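Local coordinates for protein lysine/ornithine decarboxylase (Vibrio vulnificus, PDB 2PLJ) that decarboxylates lysine and ornithine to cadaverine and putrescine, most likely with a pyridoxal phosphate cofactor, as a beta/alpha-barrel basic amino acid decarboxylase, at residues C296-Q309 against K373-A387. Residues are numbered along the deposited sequence; the frame is centred on the assembly and turned at random.
Sequences CAPAVTSVASVMGQ and KLNNGDLVIGRTMGA
Gly386 CA lies against Val300 CB, 3.4 Å away. With no side chain, Gly386 also brings its CA up to Cys296 O in a CA-H...O contact and its N to Ala297 O in a hydrogen bond. Small Ala297 and Ala387 meet CB to CB at 3.7 Å. From there strands 300-309 and 379-382 run antiparallel, with Ser302-Gly382 and Ala304-Val380 as hydrogen-bonded pairs. Gly382, having no CB, lets Ser302 OG stand over it, 3.1 Å from Gly382 CA. On the face carrying Val303, that side chain lies beside Ile381, CG1 to CD1 3.9 Å, and helix 40-53 covers Val303. With Thr301 OG1 beside the backbone N (chi1 -58°), CG2 is placed anti to that N and presses on Ile381 CG2 at a tight 3.4 Å, while OG1 turns to a water shared with Arg383 NE. The type II turn Asn375-Asp378 is more polar, and Lys373, Asn375 and Gly377 are exposed, though Gln309 itself is buried: it donates through NE2 to Leu374 O (2.9 Å) and Asn376 OD1, and its OE1 receives Lys373 NZ. Asn376 ND2 reaches Asn154 of the second subunit. Such paired strands belong to the C-terminal beta domain of this decarboxylase fold, leading at Ala387 toward the bound pyridoxyl-putrescine ligand.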
ATOM      1  N   CYS A 296     -18.011  -8.986   0.293  1.00 13.95           N
ATOM      2  CA  CYS A 296     -16.998  -9.086   1.368  1.00 13.81           C
ATOM      3  C   CYS A 296     -16.951  -7.911   2.317  1.00 13.37           C
ATOM      4  O   CYS A 296     -16.599  -8.087   3.470  1.00 13.99           O
ATOM      5  CB  CYS A 296     -15.585  -9.358   0.824  1.00 15.44           C
ATOM      6  SG  CYS A 296     -15.044  -8.136  -0.364  1.00 16.51           S
ATOM      7  N   ALA A 297     -17.283  -6.710   1.834  1.00 13.02           N
ATOM      8  CA  ALA A 297     -17.019  -5.533   2.688  1.00 13.81           C
ATOM      9  C   ALA A 297     -17.620  -5.627   4.122  1.00 13.85           C
ATOM     10  O   ALA A 297     -16.918  -5.348   5.098  1.00 13.67           O
ATOM     11  CB  ALA A 297     -17.432  -4.205   1.989  1.00 13.08           C
ATOM     12  N   PRO A 298     -18.919  -5.972   4.239  1.00 12.90           N
ATOM     13  CA  PRO A 298     -19.564  -5.969   5.582  1.00 13.51           C
ATOM     14  C   PRO A 298     -19.131  -7.114   6.476  1.00 12.16           C
ATOM     15  O   PRO A 298     -19.457  -7.125   7.680  1.00 13.05           O
ATOM     16  CB  PRO A 298     -21.047  -6.128   5.242  1.00 12.60           C
ATOM     17  CG  PRO A 298     -21.170  -5.667   3.788  1.00 15.44           C
ATOM     18  CD  PRO A 298     -19.903  -6.204   3.163  1.00 14.58           C
ATOM     19  N   ALA A 299     -18.400  -8.066   5.908  1.00 12.03           N
ATOM     20  CA  ALA A 299     -18.114  -9.327   6.598  1.00 12.42           C
ATOM     21  C   ALA A 299     -16.887  -9.257   7.518  1.00 12.61           C
ATOM     22  O   ALA A 299     -16.601 -10.243   8.231  1.00 13.92           O
ATOM     23  CB  ALA A 299     -17.958 -10.469   5.578  1.00 12.25           C
ATOM     24  N   VAL A 300     -16.182  -8.130   7.526  1.00 13.34           N
ATOM     25  CA  VAL A 300     -14.943  -8.054   8.303  1.00 13.78           C
ATOM     26  C   VAL A 300     -15.003  -6.871   9.268  1.00 13.89           C
ATOM     27  O   VAL A 300     -15.439  -5.777   8.892  1.00 13.43           O
ATOM     28  CB  VAL A 300     -13.667  -7.971   7.386  1.00 14.74           C
ATOM     29  CG1 VAL A 300     -12.393  -7.757   8.216  1.00 15.33           C
ATOM     30  CG2 VAL A 300     -13.556  -9.225   6.476  1.00 13.84           C
ATOM     31  N   THR A 301     -14.572  -7.112  10.500  1.00 14.00           N
ATOM     32  CA  THR A 301     -14.448  -6.071  11.523  1.00 14.44           C
ATOM     33  C   THR A 301     -12.987  -5.964  11.917  1.00 14.48           C
ATOM     34  O   THR A 301     -12.368  -6.988  12.210  1.00 14.87           O
ATOM     35  CB  THR A 301     -15.255  -6.522  12.751  1.00 14.43           C
ATOM     36  OG1 THR A 301     -16.617  -6.723  12.350  1.00 16.97           O
ATOM     37  CG2 THR A 301     -15.196  -5.432  13.865  1.00 16.67           C
ATOM     38  N   SER A 302     -12.430  -4.755  11.932  1.00 13.83           N
ATOM     39  CA  SER A 302     -11.011  -4.609  12.291  1.00 14.31           C
ATOM     40  C   SER A 302     -10.903  -4.311  13.777  1.00 14.54           C
ATOM     41  O   SER A 302     -11.802  -3.701  14.351  1.00 14.34           O
ATOM     42  CB  SER A 302     -10.330  -3.494  11.495  1.00 14.77           C
ATOM     43  OG  SER A 302     -10.944  -2.224  11.770  1.00 15.81           O
ATOM     44  N   VAL A 303      -9.799  -4.767  14.370  1.00 14.71           N
ATOM     45  CA  VAL A 303      -9.536  -4.532  15.781  1.00 14.96           C
ATOM     46  C   VAL A 303      -8.088  -4.077  15.882  1.00 15.99           C
ATOM     47  O   VAL A 303      -7.159  -4.807  15.480  1.00 15.79           O
ATOM     48  CB  VAL A 303      -9.761  -5.820  16.646  1.00 15.29           C
ATOM     49  CG1 VAL A 303      -9.526  -5.511  18.136  1.00 14.86           C
ATOM     50  CG2 VAL A 303     -11.154  -6.402  16.416  1.00 16.30           C
ATOM     51  N   ALA A 304      -7.894  -2.859  16.381  1.00 14.91           N
ATOM     52  CA  ALA A 304      -6.537  -2.355  16.667  1.00 16.02           C
ATOM     53  C   ALA A 304      -6.443  -1.953  18.117  1.00 16.21           C
ATOM     54  O   ALA A 304      -7.460  -1.739  18.773  1.00 16.31           O
ATOM     55  CB  ALA A 304      -6.216  -1.147  15.775  1.00 16.63           C
ATOM     56  N   SER A 305      -5.218  -1.885  18.619  1.00 16.51           N
ATOM     57  CA  SER A 305      -4.992  -1.500  20.003  1.00 16.62           C
ATOM     58  C   SER A 305      -4.088  -0.284  20.091  1.00 16.64           C
ATOM     59  O   SER A 305      -3.286  -0.010  19.183  1.00 16.13           O
ATOM     60  CB  SER A 305      -4.449  -2.688  20.808  1.00 17.41           C
ATOM     61  OG  SER A 305      -3.050  -2.856  20.644  1.00 18.04           O
ATOM     62  N   VAL A 306      -4.224   0.443  21.193  1.00 15.72           N
ATOM     63  CA  VAL A 306      -3.461   1.680  21.411  1.00 15.46           C
ATOM     64  C   VAL A 306      -2.062   1.307  21.958  1.00 15.87           C
ATOM     65  O   VAL A 306      -1.948   0.726  23.043  1.00 15.79           O
ATOM     66  CB  VAL A 306      -4.171   2.598  22.440  1.00 15.35           C
ATOM     67  CG1 VAL A 306      -3.327   3.816  22.736  1.00 14.41           C
ATOM     68  CG2 VAL A 306      -5.554   3.013  21.933  1.00 14.60           C
ATOM     69  N   MET A 307      -1.023   1.670  21.207  1.00 15.94           N
ATOM     70  CA  MET A 307       0.384   1.454  21.607  1.00 16.53           C
ATOM     71  C   MET A 307       0.907   2.522  22.565  1.00 15.90           C
ATOM     72  O   MET A 307       1.712   2.229  23.459  1.00 16.28           O
ATOM     73  CB  MET A 307       1.285   1.393  20.367  1.00 15.87           C
ATOM     74  CG  MET A 307       0.932   0.258  19.400  1.00 17.01           C
ATOM     75  SD  MET A 307       2.258  -0.048  18.204  1.00 19.29           S
ATOM     76  CE  MET A 307       2.584   1.596  17.533  1.00 19.52           C
ATOM     77  N   GLY A 308       0.447   3.754  22.359  1.00 14.84           N
ATOM     78  CA  GLY A 308       0.814   4.889  23.207  1.00 14.44           C
ATOM     79  C   GLY A 308      -0.032   6.085  22.821  1.00 14.66           C
ATOM     80  O   GLY A 308      -0.955   5.990  21.984  1.00 15.51           O
ATOM     81  N   GLN A 309       0.311   7.209  23.421  1.00 14.68           N
ATOM     82  CA  GLN A 309      -0.526   8.394  23.309  1.00 15.13           C
ATOM     83  C   GLN A 309       0.178   9.639  23.807  1.00 15.81           C
ATOM     84  O   GLN A 309       1.058   9.556  24.672  1.00 16.15           O
ATOM     85  CB  GLN A 309      -1.838   8.187  24.078  1.00 14.76           C
ATOM     86  CG  GLN A 309      -1.674   7.760  25.554  1.00 16.13           C
ATOM     87  CD  GLN A 309      -2.999   7.543  26.226  1.00 16.54           C
ATOM     88  OE1 GLN A 309      -3.680   8.497  26.615  1.00 15.74           O
ATOM     89  NE2 GLN A 309      -3.382   6.285  26.374  1.00 16.69           N
ATOM     90  N   LYS A 373     -11.624   8.902  26.903  1.00 18.29           N
ATOM     91  CA  LYS A 373     -10.223   8.695  27.252  1.00 18.17           C
ATOM     92  C   LYS A 373      -9.875   7.200  27.206  1.00 18.51           C
ATOM     93  O   LYS A 373     -10.532   6.384  27.858  1.00 18.77           O
ATOM     94  CB  LYS A 373      -9.895   9.289  28.633  1.00 18.98           C
ATOM     95  CG  LYS A 373      -8.458   9.071  29.103  1.00 19.84           C
ATOM     96  CD  LYS A 373      -7.429   9.685  28.140  1.00 23.39           C
ATOM     97  CE  LYS A 373      -5.999   9.614  28.693  1.00 22.92           C
ATOM     98  NZ  LYS A 373      -5.442   8.236  28.921  1.00 21.09           N
ATOM     99  N   LEU A 374      -8.858   6.870  26.415  1.00 16.56           N
ATOM    100  CA  LEU A 374      -8.374   5.496  26.292  1.00 16.58           C
ATOM    101  C   LEU A 374      -7.030   5.307  26.978  1.00 16.84           C
ATOM    102  O   LEU A 374      -6.193   6.215  26.979  1.00 17.96           O
ATOM    103  CB  LEU A 374      -8.206   5.141  24.818  1.00 16.61           C
ATOM    104  CG  LEU A 374      -9.443   5.324  23.934  1.00 16.73           C
ATOM    105  CD1 LEU A 374      -9.045   4.974  22.510  1.00 15.64           C
ATOM    106  CD2 LEU A 374     -10.604   4.469  24.445  1.00 18.35           C
ATOM    107  N   ASN A 375      -6.836   4.124  27.557  1.00 16.67           N
ATOM    108  CA  ASN A 375      -5.538   3.689  28.062  1.00 16.92           C
ATOM    109  C   ASN A 375      -4.766   2.921  26.985  1.00 16.88           C
ATOM    110  O   ASN A 375      -5.371   2.340  26.060  1.00 16.19           O
ATOM    111  CB  ASN A 375      -5.739   2.753  29.251  1.00 17.90           C
ATOM    112  CG  ASN A 375      -6.435   3.425  30.420  1.00 20.08           C
ATOM    113  OD1 ASN A 375      -7.337   2.848  31.021  1.00 25.01           O
ATOM    114  ND2 ASN A 375      -6.018   4.634  30.750  1.00 21.82           N
ATOM    115  N   ASN A 376      -3.441   2.865  27.120  1.00 16.22           N
ATOM    116  CA  ASN A 376      -2.674   1.982  26.244  1.00 16.47           C
ATOM    117  C   ASN A 376      -3.233   0.577  26.375  1.00 15.66           C
ATOM    118  O   ASN A 376      -3.596   0.136  27.494  1.00 15.87           O
ATOM    119  CB  ASN A 376      -1.178   1.984  26.579  1.00 16.63           C
ATOM    120  CG  ASN A 376      -0.528   3.352  26.377  1.00 17.38           C
ATOM    121  OD1 ASN A 376      -1.094   4.248  25.726  1.00 18.65           O
ATOM    122  ND2 ASN A 376       0.665   3.519  26.943  1.00 17.75           N
ATOM    123  N   GLY A 377      -3.299  -0.101  25.233  1.00 15.77           N
ATOM    124  CA  GLY A 377      -3.908  -1.425  25.117  1.00 15.25           C
ATOM    125  C   GLY A 377      -5.403  -1.431  24.830  1.00 15.08           C
ATOM    126  O   GLY A 377      -5.948  -2.483  24.452  1.00 15.43           O
ATOM    127  N   ASP A 378      -6.086  -0.292  24.997  1.00 14.77           N
ATOM    128  CA  ASP A 378      -7.525  -0.226  24.652  1.00 14.73           C
ATOM    129  C   ASP A 378      -7.768  -0.404  23.148  1.00 15.20           C
ATOM    130  O   ASP A 378      -6.895  -0.108  22.332  1.00 14.71           O
ATOM    131  CB  ASP A 378      -8.184   1.068  25.126  1.00 15.21           C
ATOM    132  CG  ASP A 378      -8.547   1.035  26.624  1.00 16.82           C
ATOM    133  OD1 ASP A 378      -8.626  -0.084  27.198  1.00 19.81           O
ATOM    134  OD2 ASP A 378      -8.767   2.118  27.209  1.00 18.34           O
ATOM    135  N   LEU A 379      -8.974  -0.849  22.807  1.00 15.23           N
ATOM    136  CA  LEU A 379      -9.293  -1.253  21.414  1.00 15.11           C
ATOM    137  C   LEU A 379     -10.112  -0.245  20.613  1.00 15.80           C
ATOM    138  O   LEU A 379     -11.056   0.389  21.130  1.00 15.78           O
ATOM    139  CB  LEU A 379      -9.992  -2.605  21.416  1.00 15.80           C
ATOM    140  CG  LEU A 379      -9.299  -3.729  22.187  1.00 15.20           C
ATOM    141  CD1 LEU A 379     -10.073  -5.037  22.037  1.00 17.45           C
ATOM    142  CD2 LEU A 379      -7.845  -3.883  21.740  1.00 18.91           C
ATOM    143  N   VAL A 380      -9.757  -0.167  19.324  1.00 15.35           N
ATOM    144  CA  VAL A 380     -10.436   0.656  18.340  1.00 16.10           C
ATOM    145  C   VAL A 380     -10.924  -0.298  17.255  1.00 15.01           C
ATOM    146  O   VAL A 380     -10.147  -1.111  16.743  1.00 15.92           O
ATOM    147  CB  VAL A 380      -9.506   1.730  17.753  1.00 16.73           C
ATOM    148  CG1 VAL A 380     -10.190   2.475  16.597  1.00 18.67           C
ATOM    149  CG2 VAL A 380      -9.082   2.703  18.863  1.00 17.51           C
ATOM    150  N   ILE A 381     -12.206  -0.189  16.929  1.00 14.57           N
ATOM    151  CA  ILE A 381     -12.889  -1.176  16.076  1.00 15.42           C
ATOM    152  C   ILE A 381     -13.317  -0.457  14.809  1.00 14.41           C
ATOM    153  O   ILE A 381     -13.861   0.650  14.886  1.00 13.61           O
ATOM    154  CB  ILE A 381     -14.157  -1.746  16.803  1.00 15.27           C
ATOM    155  CG1 ILE A 381     -13.872  -2.254  18.246  1.00 19.01           C
ATOM    156  CG2 ILE A 381     -14.896  -2.774  15.941  1.00 17.87           C
ATOM    157  CD1 ILE A 381     -12.627  -3.139  18.414  1.00 20.20           C
ATOM    158  N   GLY A 382     -13.078  -1.072  13.660  1.00 14.70           N
ATOM    159  CA  GLY A 382     -13.530  -0.538  12.371  1.00 14.58           C
ATOM    160  C   GLY A 382     -14.565  -1.466  11.747  1.00 16.04           C
ATOM    161  O   GLY A 382     -14.416  -2.701  11.806  1.00 15.60           O
ATOM    162  N   ARG A 383     -15.629  -0.892  11.181  1.00 15.30           N
ATOM    163  CA  ARG A 383     -16.660  -1.708  10.527  1.00 16.02           C
ATOM    164  C   ARG A 383     -16.559  -1.615   9.007  1.00 15.04           C
ATOM    165  O   ARG A 383     -16.018  -0.632   8.470  1.00 15.29           O
ATOM    166  CB  ARG A 383     -18.094  -1.289  10.917  1.00 17.37           C
ATOM    167  CG  ARG A 383     -18.321  -0.802  12.357  1.00 22.01           C
ATOM    168  CD  ARG A 383     -18.115  -1.883  13.389  1.00 28.78           C
ATOM    169  NE  ARG A 383     -19.059  -3.001  13.303  1.00 33.16           N
ATOM    170  CZ  ARG A 383     -20.200  -3.101  13.996  1.00 35.09           C
ATOM    171  NH1 ARG A 383     -20.606  -2.121  14.799  1.00 34.23           N
ATOM    172  NH2 ARG A 383     -20.963  -4.182  13.849  1.00 35.89           N
ATOM    173  N   THR A 384     -17.189  -2.589   8.333  1.00 14.45           N
ATOM    174  CA  THR A 384     -17.206  -2.630   6.868  1.00 15.13           C
ATOM    175  C   THR A 384     -15.746  -2.648   6.356  1.00 14.33           C
ATOM    176  O   THR A 384     -15.377  -1.968   5.384  1.00 13.42           O
ATOM    177  CB  THR A 384     -17.993  -1.435   6.235  1.00 15.95           C
ATOM    178  OG1 THR A 384     -19.066  -1.035   7.111  1.00 19.41           O
ATOM    179  CG2 THR A 384     -18.554  -1.829   4.858  1.00 15.72           C
ATOM    180  N   MET A 385     -14.930  -3.458   7.030  1.00 12.94           N
ATOM    181  CA  MET A 385     -13.490  -3.531   6.757  1.00 14.27           C
ATOM    182  C   MET A 385     -13.054  -4.690   5.839  1.00 13.65           C
ATOM    183  O   MET A 385     -11.874  -5.083   5.816  1.00 13.13           O
ATOM    184  CB  MET A 385     -12.692  -3.542   8.081  1.00 13.97           C
ATOM    185  CG  MET A 385     -12.725  -2.219   8.835  1.00 18.76           C
ATOM    186  SD  MET A 385     -11.757  -0.971   7.948  1.00 17.35           S
ATOM    187  CE  MET A 385     -10.100  -1.554   8.240  1.00 17.21           C
ATOM    188  N   GLY A 386     -14.004  -5.216   5.048  1.00 12.89           N
ATOM    189  CA  GLY A 386     -13.718  -6.444   4.300  1.00 14.08           C
ATOM    190  C   GLY A 386     -13.075  -6.243   2.932  1.00 15.28           C
ATOM    191  O   GLY A 386     -12.347  -7.125   2.452  1.00 17.44           O
ATOM    192  N   ALA A 387     -13.384  -5.126   2.273  1.00 12.86           N
ATOM    193  CA  ALA A 387     -13.053  -4.978   0.860  1.00 12.69           C
ATOM    194  C   ALA A 387     -11.985  -3.897   0.661  1.00 12.52           C
ATOM    195  O   ALA A 387     -12.142  -2.790   1.189  1.00 12.95           O
ATOM    196  CB  ALA A 387     -14.327  -4.610   0.038  1.00 12.96           C
TER
HETATM  197  O   HOH W   1     -18.335  -4.889   9.376  1.00 25.90           O
HETATM  198  O   HOH W   2     -18.914  -5.357  11.925  1.00 34.58           O
HETATM  199  O   HOH W   3      -9.274  -1.315  13.766  1.00 18.09           O